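Local coordinates for protein orotidine 5'-phosphate decarboxylase (Lactobacillus acidophilus, PDB 3TFX) that probably catalyses the decarboxylation of orotidine 5'-monophosphate to uridine 5'-monophosphate, the last step of de novo UMP biosynthesis, at residues P6-L11 against F33-G37; D12-E16 against M38-Y42; I49-T53 against K81-T85; G94-K99 against M152-A158; S210-V215 against I232-F236. All coordinates share one frame; numbering follows the deposited sequence.

Contact 1 (P6-L11 against F33-G37)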
# COMPACT_ATOMS: atom_id res chain seq x y z
N PRO A 6 -13.11 -17.93 -10.61
CA PRO A 6 -12.91 -16.71 -11.41
C PRO A 6 -11.60 -16.65 -12.19
O PRO A 6 -10.56 -17.15 -11.73
CB PRO A 6 -12.90 -15.58 -10.36
CG PRO A 6 -13.09 -16.20 -9.04
CD PRO A 6 -12.89 -17.69 -9.18
N VAL A 7 -11.65 -16.03 -13.37
CA VAL A 7 -10.44 -15.63 -14.10
C VAL A 7 -10.44 -14.09 -14.05
O VAL A 7 -11.41 -13.45 -14.47
CB VAL A 7 -10.43 -16.17 -15.55
CG1 VAL A 7 -9.19 -15.63 -16.36
CG2 VAL A 7 -10.47 -17.69 -15.54
N ILE A 8 -9.36 -13.52 -13.51
CA ILE A 8 -9.30 -12.07 -13.28
C ILE A 8 -8.33 -11.42 -14.28
O ILE A 8 -7.18 -11.83 -14.36
CB ILE A 8 -8.82 -11.75 -11.83
CG1 ILE A 8 -9.79 -12.36 -10.80
CG2 ILE A 8 -8.65 -10.22 -11.62
CD1 ILE A 8 -9.24 -12.47 -9.39
N VAL A 9 -8.79 -10.40 -15.01
CA VAL A 9 -7.92 -9.78 -16.01
C VAL A 9 -7.06 -8.66 -15.42
O VAL A 9 -7.58 -7.66 -14.92
CB VAL A 9 -8.75 -9.30 -17.24
CG1 VAL A 9 -7.83 -8.81 -18.35
CG2 VAL A 9 -9.61 -10.47 -17.76
N ALA A 10 -5.74 -8.83 -15.46
CA ALA A 10 -4.84 -7.82 -14.93
C ALA A 10 -4.68 -6.66 -15.91
O ALA A 10 -4.18 -6.84 -17.02
CB ALA A 10 -3.48 -8.42 -14.60
N LEU A 11 -5.13 -5.49 -15.48
CA LEU A 11 -5.05 -4.29 -16.29
C LEU A 11 -3.93 -3.40 -15.77
O LEU A 11 -4.02 -2.83 -14.69
CB LEU A 11 -6.39 -3.53 -16.27
CG LEU A 11 -7.64 -4.32 -16.64
CD1 LEU A 11 -8.86 -3.41 -16.61
CD2 LEU A 11 -7.51 -4.99 -18.01
N PHE A 33 -14.13 -9.73 -14.61
CA PHE A 33 -13.49 -9.58 -13.33
C PHE A 33 -12.10 -9.05 -13.67
O PHE A 33 -11.32 -9.73 -14.33
CB PHE A 33 -13.41 -10.96 -12.64
CG PHE A 33 -13.16 -10.92 -11.13
CD1 PHE A 33 -13.59 -11.97 -10.32
CD2 PHE A 33 -12.51 -9.85 -10.51
CE1 PHE A 33 -13.36 -11.97 -8.94
CE2 PHE A 33 -12.29 -9.82 -9.12
CZ PHE A 33 -12.72 -10.90 -8.33
N VAL A 34 -11.80 -7.83 -13.23
CA VAL A 34 -10.49 -7.25 -13.54
C VAL A 34 -9.68 -6.92 -12.29
O VAL A 34 -10.23 -6.76 -11.19
CB VAL A 34 -10.59 -5.98 -14.44
CG1 VAL A 34 -11.21 -6.33 -15.78
CG2 VAL A 34 -11.37 -4.88 -13.72
N LYS A 35 -8.36 -6.81 -12.47
CA LYS A 35 -7.46 -6.39 -11.40
C LYS A 35 -6.79 -5.08 -11.77
O LYS A 35 -6.15 -4.99 -12.81
CB LYS A 35 -6.37 -7.43 -11.14
CG LYS A 35 -5.45 -7.09 -9.94
CD LYS A 35 -4.40 -8.15 -9.71
CE LYS A 35 -3.13 -7.90 -10.49
NZ LYS A 35 -2.05 -7.28 -9.65
N VAL A 36 -6.93 -4.08 -10.90
CA VAL A 36 -6.18 -2.82 -11.01
C VAL A 36 -5.40 -2.54 -9.72
O VAL A 36 -5.82 -2.89 -8.62
CB VAL A 36 -7.08 -1.63 -11.39
CG1 VAL A 36 -7.50 -1.74 -12.85
CG2 VAL A 36 -8.31 -1.57 -10.49
N GLY A 37 -4.25 -1.92 -9.89
CA GLY A 37 -3.35 -1.67 -8.78
C GLY A 37 -3.13 -0.19 -8.62
O GLY A 37 -3.96 0.62 -9.02
O HOH W 1 -3.31 -4.76 -12.53

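Contact 2 (D12-E16 against M38-Y42)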
# COMPACT_ATOMS: atom_id res chain seq x y z
N ASP A 12 -2.87 -3.32 -16.56
CA ASP A 12 -1.72 -2.49 -16.26
C ASP A 12 -1.77 -1.29 -17.20
O ASP A 12 -1.21 -1.32 -18.30
CB ASP A 12 -0.42 -3.29 -16.47
CG ASP A 12 -0.34 -4.55 -15.58
OD1 ASP A 12 -0.95 -4.57 -14.48
OD2 ASP A 12 0.33 -5.53 -15.98
N LEU A 13 -2.48 -0.25 -16.77
CA LEU A 13 -2.64 0.99 -17.52
C LEU A 13 -2.86 2.13 -16.54
O LEU A 13 -3.25 1.89 -15.39
CB LEU A 13 -3.82 0.88 -18.50
CG LEU A 13 -4.99 -0.01 -18.07
CD1 LEU A 13 -5.88 0.70 -17.06
CD2 LEU A 13 -5.80 -0.48 -19.27
N ASP A 14 -2.64 3.37 -16.98
CA ASP A 14 -2.63 4.53 -16.07
C ASP A 14 -3.69 5.59 -16.36
O ASP A 14 -3.61 6.70 -15.82
CB ASP A 14 -1.24 5.18 -16.06
CG ASP A 14 -0.86 5.83 -17.40
OD1 ASP A 14 0.25 6.35 -17.48
OD2 ASP A 14 -1.66 5.84 -18.36
N ASN A 15 -4.65 5.26 -17.22
CA ASN A 15 -5.66 6.23 -17.64
C ASN A 15 -7.00 5.59 -17.99
O ASN A 15 -7.05 4.53 -18.63
CB ASN A 15 -5.15 7.10 -18.80
CG ASN A 15 -4.81 6.28 -20.04
OD1 ASN A 15 -3.74 5.65 -20.12
ND2 ASN A 15 -5.70 6.29 -21.00
N GLU A 16 -8.06 6.28 -17.59
CA GLU A 16 -9.45 5.85 -17.78
C GLU A 16 -9.85 5.57 -19.24
O GLU A 16 -10.69 4.70 -19.49
CB GLU A 16 -10.37 6.91 -17.18
CG GLU A 16 -11.72 6.41 -16.72
CD GLU A 16 -12.65 7.55 -16.35
OE1 GLU A 16 -12.15 8.65 -16.05
OE2 GLU A 16 -13.89 7.33 -16.34
N MSE A 38 -1.99 0.14 -8.01
CA MSE A 38 -1.56 1.52 -7.82
C MSE A 38 -1.53 2.34 -9.11
O MSE A 38 -1.93 3.49 -9.11
CB MSE A 38 -0.14 1.55 -7.26
CG MSE A 38 -0.06 1.37 -5.80
SE MSE A 38 1.83 1.27 -5.38
CE MSE A 38 1.62 0.21 -3.74
N GLU A 39 -1.00 1.74 -10.18
CA GLU A 39 -0.85 2.40 -11.46
C GLU A 39 -2.14 3.10 -11.91
O GLU A 39 -2.13 4.30 -12.21
CB GLU A 39 -0.32 1.43 -12.53
CG GLU A 39 -0.36 2.01 -13.97
CD GLU A 39 0.54 1.29 -14.97
OE1 GLU A 39 0.92 0.12 -14.72
OE2 GLU A 39 0.88 1.90 -16.01
N LEU A 40 -3.25 2.36 -11.92
CA LEU A 40 -4.53 2.96 -12.29
C LEU A 40 -5.19 3.77 -11.16
O LEU A 40 -5.55 4.93 -11.36
CB LEU A 40 -5.52 1.91 -12.83
CG LEU A 40 -6.88 2.52 -13.20
CD1 LEU A 40 -6.77 3.54 -14.36
CD2 LEU A 40 -7.90 1.49 -13.56
N PHE A 41 -5.37 3.14 -10.00
CA PHE A 41 -6.09 3.77 -8.89
C PHE A 41 -5.53 5.13 -8.45
O PHE A 41 -6.29 6.06 -8.20
CB PHE A 41 -6.23 2.80 -7.71
CG PHE A 41 -7.13 3.30 -6.59
CD1 PHE A 41 -8.48 3.50 -6.81
CD2 PHE A 41 -6.61 3.55 -5.33
CE1 PHE A 41 -9.30 3.96 -5.79
CE2 PHE A 41 -7.43 4.01 -4.30
CZ PHE A 41 -8.77 4.21 -4.53
N TYR A 42 -4.20 5.26 -8.38
CA TYR A 42 -3.58 6.53 -7.97
C TYR A 42 -3.64 7.63 -9.04
O TYR A 42 -3.41 8.81 -8.73
CB TYR A 42 -2.13 6.32 -7.48
CG TYR A 42 -1.98 5.56 -6.16
CD1 TYR A 42 -3.09 5.02 -5.49
CD2 TYR A 42 -0.71 5.36 -5.58
CE1 TYR A 42 -2.95 4.33 -4.27
CE2 TYR A 42 -0.55 4.67 -4.37
CZ TYR A 42 -1.68 4.15 -3.73
OH TYR A 42 -1.53 3.48 -2.54

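Contact 3 (I49-T53 against K81-T85)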
# COMPACT_ATOMS: atom_id res chain seq x y z
N ILE A 49 -13.65 3.60 -9.89
CA ILE A 49 -13.98 2.28 -9.37
C ILE A 49 -15.48 2.14 -9.06
O ILE A 49 -16.12 1.20 -9.53
CB ILE A 49 -13.09 1.87 -8.20
CG1 ILE A 49 -11.69 1.58 -8.75
CG2 ILE A 49 -13.66 0.65 -7.48
CD1 ILE A 49 -10.69 1.21 -7.72
N LYS A 50 -16.03 3.09 -8.32
CA LYS A 50 -17.48 3.13 -8.06
C LYS A 50 -18.31 3.00 -9.36
O LYS A 50 -19.24 2.20 -9.43
CB LYS A 50 -17.86 4.40 -7.28
CG LYS A 50 -18.98 4.18 -6.28
CD LYS A 50 -19.46 5.51 -5.68
CE LYS A 50 -20.33 5.29 -4.44
NZ LYS A 50 -19.51 4.93 -3.24
N LYS A 51 -17.96 3.79 -10.37
CA LYS A 51 -18.60 3.74 -11.69
C LYS A 51 -18.58 2.31 -12.24
O LYS A 51 -19.62 1.75 -12.61
CB LYS A 51 -17.84 4.67 -12.64
CG LYS A 51 -18.70 5.60 -13.48
CD LYS A 51 -17.83 6.51 -14.37
CE LYS A 51 -18.65 7.64 -15.00
NZ LYS A 51 -17.96 8.30 -16.16
N LEU A 52 -17.39 1.70 -12.26
CA LEU A 52 -17.23 0.33 -12.75
C LEU A 52 -18.03 -0.73 -11.99
O LEU A 52 -18.58 -1.63 -12.62
CB LEU A 52 -15.76 -0.07 -12.75
CG LEU A 52 -14.82 0.71 -13.66
CD1 LEU A 52 -13.42 0.12 -13.55
CD2 LEU A 52 -15.33 0.71 -15.10
N THR A 53 -18.09 -0.64 -10.67
CA THR A 53 -18.74 -1.72 -9.92
C THR A 53 -20.26 -1.61 -10.00
O THR A 53 -20.96 -2.62 -9.93
CB THR A 53 -18.28 -1.78 -8.44
OG1 THR A 53 -18.59 -0.55 -7.79
CG2 THR A 53 -16.75 -2.04 -8.36
N LYS A 81 -16.56 0.52 0.48
CA LYS A 81 -17.62 1.42 0.02
C LYS A 81 -17.68 1.47 -1.51
O LYS A 81 -18.72 1.80 -2.07
CB LYS A 81 -17.40 2.84 0.55
CG LYS A 81 -17.52 3.01 2.06
CD LYS A 81 -17.23 4.47 2.43
CE LYS A 81 -16.99 4.66 3.92
NZ LYS A 81 -16.35 5.98 4.23
N LEU A 82 -16.58 1.13 -2.16
CA LEU A 82 -16.47 1.19 -3.63
C LEU A 82 -17.10 -0.02 -4.34
O LEU A 82 -17.25 -0.02 -5.56
CB LEU A 82 -14.99 1.29 -4.03
CG LEU A 82 -14.25 2.63 -4.12
CD1 LEU A 82 -14.96 3.77 -3.39
CD2 LEU A 82 -12.82 2.48 -3.63
N GLY A 83 -17.46 -1.05 -3.57
CA GLY A 83 -18.11 -2.24 -4.13
C GLY A 83 -17.15 -3.19 -4.84
O GLY A 83 -17.54 -3.86 -5.80
N ILE A 84 -15.90 -3.25 -4.38
CA ILE A 84 -14.90 -4.19 -4.94
C ILE A 84 -15.11 -5.61 -4.39
O ILE A 84 -15.93 -5.82 -3.48
CB ILE A 84 -13.40 -3.66 -4.86
CG1 ILE A 84 -12.71 -3.87 -3.50
CG2 ILE A 84 -13.27 -2.22 -5.37
CD1 ILE A 84 -13.33 -3.23 -2.32
N THR A 85 -14.40 -6.58 -4.98
CA THR A 85 -14.61 -7.99 -4.67
C THR A 85 -13.42 -8.60 -3.90
O THR A 85 -13.62 -9.32 -2.92
CB THR A 85 -14.90 -8.80 -5.97
OG1 THR A 85 -15.82 -8.06 -6.80
CG2 THR A 85 -15.52 -10.18 -5.65

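Contact 4 (G94-K99 against M152-A158)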
# COMPACT_ATOMS: atom_id res chain seq x y z
N GLY A 94 1.59 -7.77 10.01
CA GLY A 94 1.28 -8.45 11.25
C GLY A 94 -0.18 -8.83 11.46
O GLY A 94 -1.10 -8.36 10.75
N SER A 95 -0.37 -9.68 12.47
CA SER A 95 -1.65 -10.29 12.80
C SER A 95 -2.80 -9.32 13.07
O SER A 95 -3.91 -9.49 12.55
CB SER A 95 -1.46 -11.16 14.05
OG SER A 95 -2.66 -11.83 14.31
N GLN A 96 -2.55 -8.32 13.92
CA GLN A 96 -3.60 -7.36 14.28
C GLN A 96 -4.04 -6.50 13.09
O GLN A 96 -5.22 -6.18 12.94
CB GLN A 96 -3.19 -6.48 15.47
CG GLN A 96 -4.30 -5.49 15.88
CD GLN A 96 -5.59 -6.19 16.31
OE1 GLN A 96 -5.56 -7.08 17.17
NE2 GLN A 96 -6.73 -5.79 15.72
N MSE A 97 -3.07 -6.14 12.25
CA MSE A 97 -3.36 -5.34 11.06
C MSE A 97 -4.29 -6.10 10.10
O MSE A 97 -5.20 -5.51 9.50
CB MSE A 97 -2.06 -4.95 10.36
CG MSE A 97 -2.24 -3.82 9.38
SE MSE A 97 -1.06 -4.02 7.84
CE MSE A 97 -1.87 -5.61 7.05
N ILE A 98 -4.07 -7.40 9.97
CA ILE A 98 -4.90 -8.22 9.10
C ILE A 98 -6.34 -8.27 9.66
O ILE A 98 -7.30 -8.07 8.92
CB ILE A 98 -4.31 -9.63 8.87
CG1 ILE A 98 -2.97 -9.55 8.14
CG2 ILE A 98 -5.31 -10.54 8.11
CD1 ILE A 98 -2.18 -10.89 8.12
N LYS A 99 -6.46 -8.53 10.97
CA LYS A 99 -7.78 -8.54 11.63
C LYS A 99 -8.51 -7.21 11.46
O LYS A 99 -9.71 -7.19 11.19
CB LYS A 99 -7.67 -8.86 13.13
CG LYS A 99 -7.13 -10.25 13.46
CD LYS A 99 -6.81 -10.37 14.96
CE LYS A 99 -6.17 -11.70 15.30
NZ LYS A 99 -5.94 -11.79 16.79
N MSE A 152 -0.60 -17.51 9.42
CA MSE A 152 -0.96 -16.38 10.27
C MSE A 152 -2.09 -15.55 9.68
O MSE A 152 -2.99 -15.13 10.42
CB MSE A 152 0.26 -15.49 10.54
CG MSE A 152 -0.02 -14.38 11.57
SE MSE A 152 1.35 -12.99 11.58
CE MSE A 152 1.05 -12.27 9.79
N ALA A 153 -2.05 -15.32 8.37
CA ALA A 153 -3.12 -14.60 7.68
C ALA A 153 -4.46 -15.31 7.84
O ALA A 153 -5.47 -14.68 8.18
CB ALA A 153 -2.79 -14.42 6.19
N LYS A 154 -4.47 -16.62 7.59
CA LYS A 154 -5.66 -17.46 7.84
C LYS A 154 -6.16 -17.30 9.28
O LYS A 154 -7.34 -17.08 9.49
CB LYS A 154 -5.38 -18.94 7.51
CG LYS A 154 -6.39 -19.97 8.06
CD LYS A 154 -7.73 -19.91 7.37
CE LYS A 154 -8.69 -21.00 7.83
NZ LYS A 154 -10.03 -20.84 7.17
N HIS A 155 -5.27 -17.39 10.26
CA HIS A 155 -5.68 -17.23 11.67
C HIS A 155 -6.02 -15.81 12.06
O HIS A 155 -6.49 -15.58 13.17
CB HIS A 155 -4.64 -17.82 12.62
CG HIS A 155 -4.43 -19.29 12.45
ND1 HIS A 155 -5.47 -20.17 12.27
CD2 HIS A 155 -3.30 -20.03 12.42
CE1 HIS A 155 -4.99 -21.39 12.12
NE2 HIS A 155 -3.67 -21.33 12.22
N SER A 156 -5.82 -14.86 11.15
CA SER A 156 -6.07 -13.45 11.44
C SER A 156 -7.22 -12.81 10.65
O SER A 156 -7.28 -11.59 10.56
CB SER A 156 -4.80 -12.64 11.25
OG SER A 156 -3.74 -13.18 12.01
N GLY A 157 -8.10 -13.62 10.07
CA GLY A 157 -9.23 -13.08 9.31
C GLY A 157 -9.06 -12.88 7.81
O GLY A 157 -9.99 -12.43 7.14
N ALA A 158 -7.90 -13.21 7.25
CA ALA A 158 -7.75 -13.15 5.79
C ALA A 158 -8.57 -14.26 5.14
O ALA A 158 -8.67 -15.35 5.68
CB ALA A 158 -6.30 -13.25 5.38

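Contact 5 (S210-V215 against I232-F236)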
# COMPACT_ATOMS: atom_id res chain seq x y z
N SER A 210 -5.66 -23.97 -7.58
CA SER A 210 -5.87 -22.52 -7.55
C SER A 210 -7.38 -22.16 -7.43
O SER A 210 -8.22 -22.76 -8.12
CB SER A 210 -5.25 -21.86 -8.79
OG SER A 210 -5.59 -20.49 -8.84
N SER A 211 -7.72 -21.23 -6.53
CA SER A 211 -9.11 -20.79 -6.38
C SER A 211 -9.48 -19.76 -7.43
O SER A 211 -10.65 -19.59 -7.76
CB SER A 211 -9.33 -20.16 -5.00
OG SER A 211 -8.79 -20.98 -3.97
N ALA A 212 -8.47 -19.05 -7.93
CA ALA A 212 -8.65 -17.96 -8.89
C ALA A 212 -7.33 -17.70 -9.58
O ALA A 212 -6.29 -17.70 -8.94
CB ALA A 212 -9.11 -16.68 -8.17
N ILE A 213 -7.37 -17.44 -10.89
CA ILE A 213 -6.14 -17.07 -11.60
C ILE A 213 -6.22 -15.64 -12.06
O ILE A 213 -7.30 -15.16 -12.40
CB ILE A 213 -5.83 -17.99 -12.82
CG1 ILE A 213 -6.98 -17.95 -13.85
CG2 ILE A 213 -5.53 -19.40 -12.33
CD1 ILE A 213 -6.79 -18.82 -15.10
N VAL A 214 -5.08 -14.96 -12.07
CA VAL A 214 -5.01 -13.68 -12.77
C VAL A 214 -4.18 -13.72 -14.06
O VAL A 214 -3.06 -14.26 -14.09
CB VAL A 214 -4.80 -12.42 -11.81
CG1 VAL A 214 -4.44 -12.82 -10.37
CG2 VAL A 214 -3.85 -11.37 -12.40
N VAL A 215 -4.77 -13.23 -15.14
CA VAL A 215 -4.16 -13.31 -16.47
C VAL A 215 -4.06 -11.88 -16.99
O VAL A 215 -5.00 -11.10 -16.83
CB VAL A 215 -5.01 -14.21 -17.44
CG1 VAL A 215 -4.32 -14.36 -18.80
CG2 VAL A 215 -5.26 -15.60 -16.82
N ILE A 232 -10.07 -19.11 -21.66
CA ILE A 232 -9.33 -19.35 -20.43
C ILE A 232 -10.26 -19.70 -19.26
O ILE A 232 -9.93 -20.59 -18.47
CB ILE A 232 -8.38 -18.19 -20.11
CG1 ILE A 232 -7.16 -18.24 -21.04
CG2 ILE A 232 -7.94 -18.26 -18.65
CD1 ILE A 232 -6.34 -16.95 -21.09
N LYS A 233 -11.40 -19.03 -19.16
CA LYS A 233 -12.43 -19.35 -18.16
C LYS A 233 -12.83 -20.82 -18.29
O LYS A 233 -12.91 -21.55 -17.30
CB LYS A 233 -13.69 -18.49 -18.35
CG LYS A 233 -13.56 -17.03 -17.95
CD LYS A 233 -14.93 -16.40 -17.89
CE LYS A 233 -14.88 -14.97 -18.34
NZ LYS A 233 -16.23 -14.32 -18.33
N LYS A 234 -13.04 -21.23 -19.54
CA LYS A 234 -13.44 -22.58 -19.87
C LYS A 234 -12.37 -23.57 -19.45
O LYS A 234 -12.67 -24.53 -18.76
CB LYS A 234 -13.76 -22.69 -21.37
CG LYS A 234 -14.74 -23.77 -21.70
CD LYS A 234 -14.68 -24.11 -23.20
CE LYS A 234 -15.27 -25.48 -23.49
NZ LYS A 234 -14.65 -26.07 -24.69
N GLU A 235 -11.12 -23.33 -19.84
CA GLU A 235 -10.02 -24.23 -19.49
C GLU A 235 -9.87 -24.35 -17.97
O GLU A 235 -9.74 -25.44 -17.43
CB GLU A 235 -8.70 -23.78 -20.14
CG GLU A 235 -7.45 -24.54 -19.68
CD GLU A 235 -6.20 -24.22 -20.51
OE1 GLU A 235 -6.33 -23.55 -21.57
OE2 GLU A 235 -5.09 -24.62 -20.11
N PHE A 236 -9.91 -23.21 -17.29
CA PHE A 236 -9.72 -23.16 -15.85
C PHE A 236 -10.82 -23.91 -15.09
O PHE A 236 -10.58 -24.47 -14.02
CB PHE A 236 -9.62 -21.71 -15.37
CG PHE A 236 -9.25 -21.55 -13.90
CD1 PHE A 236 -8.24 -22.33 -13.32
CD2 PHE A 236 -9.89 -20.61 -13.12
CE1 PHE A 236 -7.91 -22.18 -11.98
CE2 PHE A 236 -9.55 -20.44 -11.76
CZ PHE A 236 -8.57 -21.22 -11.20

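Contact 1 (P6-L11 against F33-G37)
Val9 is tied to strand 33-36 at both ends of its backbone: its N donates to Phe33 O at 2.7 Å, and its O accepts Lys35 N at 2.7 Å. One residue pair on, Leu11 N reaches Lys35 O at 2.9 Å, completing a parallel ladder with the strand directions 40° apart. Ile8 lies alongside Phe33, and its CG1 sits over the centre of the ring, 3.6 Å from the centroid, in a CH-pi contact. Phe33 carries CG anti to its backbone N (chi1 -162°), which swings the ring back under Ile8 and brings CD1 to 3.7 Å from Pro6 CB. Ile8 CG2 also rests on Lys35 CB at 3.6 Å. On the sheet face of Val9 and Val34, Leu11 CD1 packs 3.8 Å from Val34 CB, and helix 16-24 adds Leu23 against both. Lys35, on the other face with Ala10, bends at its last two torsions and forms a salt bridge with Asp62; both are predicted substrate-binding residues. The pairing joins the first two strands of a TIM barrel, the beta-alpha-beta unit built with helix 16-24, beside the predicted substrate site.

Contact 2 (D12-E16 against M38-Y42)
Glu39 leans from the first turn of helix 38-44 over the backbone of Leu13. Its CB stands 4.1 Å from Leu13 O, and CG, anti to the backbone N (chi1 170°), is closer to the same oxygen at 3.2 Å. From there the chain runs on extended: CD passes 3.8 Å from Leu13 C, OE1 ends 3.9 Å from Asp12 C, and OE2 ends 3.9 Å from Asp14 CB. The carboxylate thus lies along the loop backbone, from Asp12 to Asp14, meeting carbon and peptide atoms there. The neighbouring Leu40 makes the apolar part of the contact. Its CB touches Leu13 O at 3.4 Å. The two leucine side chains run alongside each other, Leu13 CD1 standing 4.0 Å from Leu40 CD1, while Leu19 of helix 16-24 packs on both. Glu39 also packs on Asn74 of the second subunit, so the contact lies near the dimer interface. No hydrogen bond or salt bridge links the two segments; the leucines supply the apolar hold. The carboxylates of Asp14 and Glu39 come near without a bond, Asp14 OD1 being 4.7 Å from Glu39 OE2, and as like charges they would probably disfavour a closer approach.

Contact 3 (I49-T53 against K81-T85)
Ile49 and Leu82 meet nearly perpendicular to each other, with the Ile49 CG2 methyl as the point of touch, 3.8 Å from Leu82 CB. The same methyl meets Ile84 CG2 at 3.6 Å, where the two isoleucines run obliquely to each other, so one branch of Ile49 bridges both apolar side chains of the loop. One turn later along helix 46-54, Thr53 points at the loop backbone instead. With chi1 at 60° its OG1 lies between the backbone N and the carbonyl carbon and donates to Leu82 O at 2.7 Å; the donor approaches at a C=O...O angle of 154°, tilted slightly from the carbonyl plane. The other branch, CG2, presses against Gly83 O at 3.2 Å. With a valine in place of Thr53, Leu82 O would probably be left without its hydroxyl donor and face a methyl group instead. Gly83, which leaves the helical path with positive phi after helix 69-80, passes close to this hydroxyl, and a side-chain carbon there would crowd Thr53 OG1. Lys50 bends at its last torsion to give a weak hydrogen bond from NZ to Lys81 O, whereas Lys81 NZ binds Asn43 of the second subunit. The loop leads from helix 69-80 into strand 86-90; Ile49 also packs on Leu61 and Thr53 on Ile59 of strand 58-65, and Leu52, on a different side of helix 46-54, meets Leu19 and Leu23 of helix 16-24.

Contact 4 (G94-K99 against M152-A158)
Lys99 and Ser156 mark the closest backbone approach, their CA atoms 5.2 Å apart where the first turn of helix 95-108 meets the end of helix 142-155. Ser156 is the polar centre: with chi1 at -54° its OG turns back beside its own N and donates to Met152 O at 2.6 Å, tilted 35° from that carbonyl plane. Ser95 OG lies 2.9 Å from Ser156 OG, a hydrogen-bonding distance, although the proton of Ser95 has another acceptor within reach. Replacing Ser156 by alanine takes this oxygen away, and Met152 O would probably lose its side-chain donor and Ser95 OG a possible partner. These two helices follow strands 86-90 and 117-121, neighbours in the barrel, and so stand side by side in the outer layer of the TIM barrel. Ile98 supplies most of the apolar touch: CG2 lies 4.0 Å from Ala158 CB and near Ser156 O, while CD1 reaches Met152 CE at 3.9 Å and also touches Ala153. Met152, a selenomethionine, brings its SE 3.8 Å from Ser95 N, and the bend at its last torsion turns the methyl CE against Ile98. Lys99 CG also lies close to Ser156 O. The helix end itself is closed at Ala153 O, which accepts Ser156 N and Ala158 N from opposite faces of its plane, with Gly157 at positive phi between them. Ser95 N donates to Glu135 of the second subunit, and Met152 packs on the same glutamate.

Contact 5 (S210-V215 against I232-F236)
Ile213 and Phe236 anchor an apolar strand-on-helix contact in which strand 212-215 of the barrel wall is covered by the last turn of helix 225-236. The segment axes run at 149° to one another, roughly antiparallel, and approach to 10.5 Å, a gap filled by side chains. The side chains of Ile213 and Phe236 run antiparallel past one another, and Ile213 CG2 lies over one face of the ring toward its rim, 3.9 Å from the centroid and 23° off the normal, a CH-pi contact. With chi1 of Ile213 at 60° its CG1 takes the position between the backbone N and carbonyl carbon, and CD1 is carried out to Ile232 CG2 at 3.8 Å. Farther along, Val215 CG1 meets Ile232 CD1 at 4.0 Å, the two crossing at a slant. The far end of the Phe236 ring reaches the turn before the strand: CZ is 3.5 Å from Ser210 O, and Ser211 C stands at the ring edge. The polar atoms there have other mates, Ser210 O accepting from Arg5 and Ser210 OG bonding Thr183. No hydrogen bond joins the two segments. Strand 212-215 lies between strands 180-183 and 7-10, with Val7 of the latter packing on Ile213, Ile232 and Phe236; helix 202-207 adds Ala205 against Ile213 and Lys206 against Phe236.

In the fold
All five contacts belong to one closed eight-stranded parallel barrel with its surrounding helices. Contacts 1 and 2 alternate along the chain, their segments adjoining and their centres 13 Å apart; contacts 3, 4 and 5 then follow in series. Contacts 1 and 5 touch (centres 11 Å apart), because strands 7-10 and 212-215 are neighbours that close the sheet. Contact 3 touches contact 1 through Phe33 and Thr85, and contact 2 through Phe41 and Ile49. Contact 4 stands apart, its centre 24 to 28 Å from those of the others and across the chain's centre from contact 5. Contacts 2, 3 and 4 reach the second subunit, so these three lie beside the dimer interface.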